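Local coordinates for putative peptidyl-arginine deiminase family protein (Campylobacter jejuni subsp. jejuni serotype O:2, PDB 6B10) that probably hydrolyses agmatine to N-carbamoylputrescine as an agmatine deiminase of the polyamine biosynthesis pathway, at residues 148-153 against 212-217; 218-223 against 246-251. All coordinates share one frame; numbering follows the deposited sequence.

Contact 1. Residues 148-153 against 212-217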
loop_
_atom_site.group_PDB
_atom_site.type_symbol
_atom_site.label_atom_id
_atom_site.label_comp_id
_atom_site.label_asym_id
_atom_site.label_seq_id
_atom_site.Cartn_x
_atom_site.Cartn_y
_atom_site.Cartn_z
ATOM N N SER A 148 -6.692 -2.433 -0.021
ATOM C CA SER A 148 -8.096 -2.102 -0.247
ATOM C C SER A 148 -8.616 -0.937 0.612
ATOM O O SER A 148 -9.758 -0.514 0.437
ATOM C CB SER A 148 -8.968 -3.346 -0.050
ATOM O OG SER A 148 -9.149 -3.605 1.323
ATOM N N ILE A 149 -7.778 -0.407 1.510
ATOM C CA ILE A 149 -8.168 0.697 2.400
ATOM C C ILE A 149 -7.088 1.783 2.456
ATOM O O ILE A 149 -5.913 1.499 2.259
ATOM C CB ILE A 149 -8.457 0.200 3.838
ATOM C CG1 ILE A 149 -7.292 -0.651 4.362
ATOM C CG2 ILE A 149 -9.756 -0.597 3.858
ATOM C CD1 ILE A 149 -7.407 -1.062 5.814
ATOM N N ASP A 150 -7.505 3.019 2.727
ATOM C CA ASP A 150 -6.598 4.168 2.801
ATOM C C ASP A 150 -7.143 5.169 3.841
ATOM O O ASP A 150 -8.327 5.497 3.815
ATOM C CB ASP A 150 -6.494 4.805 1.411
ATOM C CG ASP A 150 -5.356 5.791 1.293
ATOM O OD1 ASP A 150 -4.216 5.364 1.033
ATOM O OD2 ASP A 150 -5.605 7.007 1.429
ATOM N N PHE A 151 -6.288 5.643 4.748
ATOM C CA PHE A 151 -6.722 6.486 5.876
ATOM C C PHE A 151 -6.153 7.900 5.817
ATOM O O PHE A 151 -5.019 8.099 5.383
ATOM C CB PHE A 151 -6.278 5.869 7.189
ATOM C CG PHE A 151 -6.827 4.501 7.432
ATOM C CD1 PHE A 151 -8.126 4.337 7.875
ATOM C CD2 PHE A 151 -6.042 3.377 7.225
ATOM C CE1 PHE A 151 -8.636 3.081 8.112
ATOM C CE2 PHE A 151 -6.550 2.114 7.453
ATOM C CZ PHE A 151 -7.851 1.966 7.902
ATOM N N ASN A 152 -6.929 8.875 6.280
ATOM C CA ASN A 152 -6.441 10.243 6.368
ATOM C C ASN A 152 -5.949 10.592 7.767
ATOM O O ASN A 152 -5.407 11.669 7.973
ATOM C CB ASN A 152 -7.490 11.251 5.864
ATOM C CG ASN A 152 -8.552 11.592 6.898
ATOM O OD1 ASN A 152 -8.845 10.810 7.806
ATOM N ND2 ASN A 152 -9.147 12.772 6.749
ATOM N N GLY A 153 -6.133 9.672 8.715
ATOM C CA GLY A 153 -5.745 9.887 10.111
ATOM C C GLY A 153 -6.649 10.806 10.926
ATOM O O GLY A 153 -6.270 11.232 12.014
ATOM N N ALA A 212 -6.897 5.946 -5.734
ATOM C CA ALA A 212 -7.007 7.165 -4.927
ATOM C C ALA A 212 -6.394 6.979 -3.553
ATOM O O ALA A 212 -6.540 5.919 -2.951
ATOM C CB ALA A 212 -8.469 7.576 -4.788
ATOM N N ARG A 213 -5.742 8.031 -3.062
ATOM C CA ARG A 213 -4.959 7.989 -1.839
ATOM C C ARG A 213 -4.991 9.351 -1.158
ATOM O O ARG A 213 -4.851 10.370 -1.829
ATOM C CB ARG A 213 -3.480 7.707 -2.152
ATOM C CG ARG A 213 -3.157 6.455 -2.957
ATOM C CD ARG A 213 -3.260 5.178 -2.138
ATOM N NE ARG A 213 -2.378 5.198 -0.980
ATOM C CZ ARG A 213 -1.072 4.928 -0.996
ATOM N NH1 ARG A 213 -0.438 4.607 -2.117
ATOM N NH2 ARG A 213 -0.382 5.004 0.130
ATOM N N PHE A 214 -5.145 9.379 0.162
ATOM C CA PHE A 214 -4.856 10.592 0.910
ATOM C C PHE A 214 -3.354 10.852 0.905
ATOM O O PHE A 214 -2.551 9.928 1.102
ATOM C CB PHE A 214 -5.322 10.487 2.363
ATOM C CG PHE A 214 -6.809 10.512 2.523
ATOM C CD1 PHE A 214 -7.506 11.706 2.405
ATOM C CD2 PHE A 214 -7.516 9.348 2.790
ATOM C CE1 PHE A 214 -8.884 11.737 2.549
ATOM C CE2 PHE A 214 -8.892 9.371 2.939
ATOM C CZ PHE A 214 -9.574 10.569 2.817
ATOM N N ILE A 215 -2.985 12.113 0.700
ATOM C CA ILE A 215 -1.592 12.539 0.822
ATOM C C ILE A 215 -1.378 13.494 1.998
ATOM O O ILE A 215 -0.249 13.679 2.452
ATOM C CB ILE A 215 -1.068 13.165 -0.484
ATOM C CG1 ILE A 215 -1.857 14.418 -0.869
ATOM C CG2 ILE A 215 -1.124 12.136 -1.595
ATOM C CD1 ILE A 215 -1.317 15.115 -2.096
ATOM N N ASP A 216 -2.455 14.131 2.456
ATOM C CA ASP A 216 -2.498 14.730 3.788
ATOM C C ASP A 216 -3.939 14.650 4.286
ATOM O O ASP A 216 -4.792 14.083 3.596
ATOM C CB ASP A 216 -1.901 16.153 3.805
ATOM C CG ASP A 216 -2.695 17.167 2.979
ATOM O OD1 ASP A 216 -3.937 17.103 2.895
ATOM O OD2 ASP A 216 -2.051 18.069 2.426
ATOM N N LYS A 217 -4.213 15.168 5.481
ATOM C CA LYS A 217 -5.539 15.017 6.083
ATOM C C LYS A 217 -6.650 15.669 5.258
ATOM O O LYS A 217 -7.807 15.294 5.397
ATOM C CB LYS A 217 -5.574 15.582 7.508
ATOM C CG LYS A 217 -5.544 17.104 7.593
ATOM C CD LYS A 217 -5.445 17.557 9.042
ATOM C CE LYS A 217 -5.636 19.055 9.166
ATOM N NZ LYS A 217 -5.392 19.526 10.558
HETATM O O HOH W 1 -2.244 7.281 1.763
#
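Two edge strands from neighbouring three-stranded sheets of the deiminase fold, 149-151 and 212-214, meet here through the carboxylate of Asp150 and the face of Phe214. The strands run 28° from parallel with their axes 6.5 Å apart, too far for a backbone ladder, and the Asp150 side chain spans the gap. Its CG lies opposite the backbone N across the CA-CB bond (chi1 -167°), which carries both oxygens over to the other strand. Asp150 OD2 accepts the backbone N-H of Phe214 at 2.7 Å from N, on its syn side but somewhat out of the carboxylate plane, in a nearly straight bond. Asp150 OD1 forms a salt bridge with Arg213 NE, also at 2.7 Å; OD1 sits near the guanidinium plane, whereas NE meets it from above the carboxylate plane, the two planes standing 78° apart. A water donates to OD1 and to Phe214 O, so three bonds grip this buried carboxylate and fix its rotation. Beyond NE, the guanidinium is held by Glu15 and the carbonyls of Ala271 and Phe273. Two residues on, Asn152 lays its CB over the centre of the Phe214 ring, a CH-pi contact of 3.4 Å from CB to the ring centroid. Asn152 ND2 then donates to Lys217 O at 3.2 Å on a lone pair, while OD1 faces its own turn and accepts from the backbone N of Glu154 and Val156. Buried side-chain-to-backbone bonds thus join two small sheets, as between blades of the alpha/beta-propeller of guanidine-modifying enzymes.

Contact 2. Residues 218-223 against 246-251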
loop_
_atom_site.group_PDB
_atom_site.type_symbol
_atom_site.label_atom_id
_atom_site.label_comp_id
_atom_site.label_asym_id
_atom_site.label_seq_id
_atom_site.Cartn_x
_atom_site.Cartn_y
_atom_site.Cartn_z
ATOM N N ASN A 218 -6.294 16.627 4.400
ATOM C CA ASN A 218 -7.273 17.364 3.604
ATOM C C ASN A 218 -7.292 17.038 2.115
ATOM O O ASN A 218 -8.087 17.620 1.388
ATOM C CB ASN A 218 -7.038 18.872 3.758
ATOM C CG ASN A 218 -7.158 19.336 5.189
ATOM O OD1 ASN A 218 -6.262 19.992 5.714
ATOM N ND2 ASN A 218 -8.256 18.989 5.832
ATOM N N THR A 219 -6.437 16.128 1.656
ATOM C CA THR A 219 -6.186 16.013 0.218
ATOM C C THR A 219 -6.150 14.578 -0.295
ATOM O O THR A 219 -5.503 13.709 0.296
ATOM C CB THR A 219 -4.860 16.690 -0.141
ATOM O OG1 THR A 219 -4.749 17.927 0.571
ATOM C CG2 THR A 219 -4.767 16.951 -1.629
ATOM N N ILE A 220 -6.829 14.352 -1.415
ATOM C CA ILE A 220 -6.837 13.065 -2.086
ATOM C C ILE A 220 -6.199 13.180 -3.466
ATOM O O ILE A 220 -6.610 14.012 -4.291
ATOM C CB ILE A 220 -8.266 12.512 -2.240
ATOM C CG1 ILE A 220 -8.845 12.190 -0.863
ATOM C CG2 ILE A 220 -8.257 11.254 -3.105
ATOM C CD1 ILE A 220 -10.316 11.839 -0.865
ATOM N N ALA A 221 -5.197 12.339 -3.708
ATOM C CA ALA A 221 -4.581 12.220 -5.017
ATOM C C ALA A 221 -5.230 11.040 -5.701
ATOM O O ALA A 221 -5.362 9.983 -5.089
ATOM C CB ALA A 221 -3.084 11.992 -4.886
ATOM N N HIS A 222 -5.623 11.207 -6.965
ATOM C CA HIS A 222 -6.417 10.199 -7.663
ATOM C C HIS A 222 -6.092 10.111 -9.153
ATOM O O HIS A 222 -5.781 11.113 -9.806
ATOM C CB HIS A 222 -7.927 10.447 -7.471
ATOM C CG HIS A 222 -8.443 11.676 -8.161
ATOM N ND1 HIS A 222 -8.850 11.677 -9.479
ATOM C CD2 HIS A 222 -8.619 12.942 -7.715
ATOM C CE1 HIS A 222 -9.239 12.894 -9.818
ATOM N NE2 HIS A 222 -9.110 13.679 -8.765
ATOM N N CYS A 223 -6.185 8.894 -9.677
ATOM C CA CYS A 223 -5.944 8.644 -11.085
ATOM C C CYS A 223 -6.937 9.384 -11.952
ATOM O O CYS A 223 -8.091 9.561 -11.582
ATOM C CB CYS A 223 -6.022 7.151 -11.383
ATOM S SG CYS A 223 -4.691 6.236 -10.594
ATOM N N THR A 246 -16.967 14.730 -2.038
ATOM C CA THR A 246 -16.451 14.501 -0.682
ATOM C C THR A 246 -16.031 15.787 0.036
ATOM O O THR A 246 -15.982 15.822 1.262
ATOM C CB THR A 246 -15.233 13.551 -0.683
ATOM O OG1 THR A 246 -14.164 14.136 -1.437
ATOM C CG2 THR A 246 -15.592 12.191 -1.271
ATOM N N GLY A 247 -15.703 16.828 -0.724
ATOM C CA GLY A 247 -15.195 18.076 -0.150
ATOM C C GLY A 247 -13.684 18.128 0.058
ATOM O O GLY A 247 -13.137 19.189 0.377
ATOM N N PHE A 248 -12.994 16.999 -0.109
ATOM C CA PHE A 248 -11.544 16.995 0.008
ATOM C C PHE A 248 -10.906 17.666 -1.191
ATOM O O PHE A 248 -11.445 17.615 -2.289
ATOM C CB PHE A 248 -11.013 15.564 0.182
ATOM C CG PHE A 248 -11.299 14.992 1.541
ATOM C CD1 PHE A 248 -10.629 15.473 2.653
ATOM C CD2 PHE A 248 -12.261 14.012 1.711
ATOM C CE1 PHE A 248 -10.897 14.973 3.911
ATOM C CE2 PHE A 248 -12.538 13.508 2.971
ATOM C CZ PHE A 248 -11.856 13.988 4.071
ATOM N N ASP A 249 -9.762 18.306 -0.974
ATOM C CA ASP A 249 -8.978 18.833 -2.083
ATOM C C ASP A 249 -8.498 17.661 -2.943
ATOM O O ASP A 249 -8.198 16.578 -2.425
ATOM C CB ASP A 249 -7.793 19.661 -1.572
ATOM C CG ASP A 249 -8.231 20.959 -0.889
ATOM O OD1 ASP A 249 -9.376 21.407 -1.113
ATOM O OD2 ASP A 249 -7.423 21.535 -0.131
ATOM N N LEU A 250 -8.464 17.868 -4.252
ATOM C CA LEU A 250 -8.119 16.806 -5.191
ATOM C C LEU A 250 -6.867 17.152 -5.970
ATOM O O LEU A 250 -6.699 18.288 -6.397
ATOM C CB LEU A 250 -9.266 16.546 -6.161
ATOM C CG LEU A 250 -10.594 16.127 -5.528
ATOM C CD1 LEU A 250 -11.653 15.971 -6.606
ATOM C CD2 LEU A 250 -10.460 14.840 -4.724
ATOM N N LEU A 251 -6.000 16.155 -6.143
ATOM C CA LEU A 251 -4.777 16.277 -6.927
ATOM C C LEU A 251 -4.788 15.148 -7.952
ATOM O O LEU A 251 -5.009 13.994 -7.596
ATOM C CB LEU A 251 -3.552 16.198 -6.003
ATOM C CG LEU A 251 -2.152 16.425 -6.589
ATOM C CD1 LEU A 251 -1.210 17.037 -5.552
ATOM C CD2 LEU A 251 -1.551 15.127 -7.125
HETATM O O HOH W 2 -4.831 20.436 -0.076
#
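Parallel backbone pairing carries most of the contact between strands 219-223 and 249-251. Asn218 O accepts Asp249 N at 3.0 Å, Asp249 O takes the nearly straight bond from Ile220 N at 2.8 Å, and Ile220 O and Leu251 O continue the ladder by accepting Leu251 N and His222 N. CA-H...O contacts accompany these bonds, such as Ala221 CA to Leu251 O at 3.2 Å. Apolar packing occurs on both faces. On one, Ile220 CD1 touches Phe248 CD2 at 3.9 Å and Ile220 CB meets Leu250 CD2, while the His222 ring turns its edge to Leu250 CB, 3.9 Å from NE2. On the other, with the Leu251 CG anti to the backbone N (chi1 -175°), CD2 reaches Ala221 CB. Polar side chains meet through water: one molecule donates to Thr219 OG1 at 2.6 Å and to Asp249 OD2, and OG1 is also hydrogen-bonded to Asp216 OD1. The pairing closes a beta-alpha-beta crossover in which helix 233-244 links the two strands and covers His222 and Leu250 through Leu243; Leu251 packs on helix 289-300, and strand 212-216 flanks 219-224 on its other edge.

Strand 212-216 leads through a short turn into its antiparallel neighbour 219-224, so contacts 1 and 2 share one three-stranded sheet. Contact 2 builds it from within, through a regular parallel ladder, and is partly exposed at its Asn218 and Asp249 end; contact 1 lies deeper and ties the sheet to its neighbour through a buried charged pair. The two meet directly: Arg213 O lies 2.7 Å from Ala221 N, a probable hydrogen bond, and Phe214 CE1 packs 3.4 Å from Ile220 CG1. Phe214 also stands edge-to-face with Phe248, joining the aromatic packing of both contacts. Charge thus works inside contact 1, whereas in contact 2 it sits at the water-bridged rim.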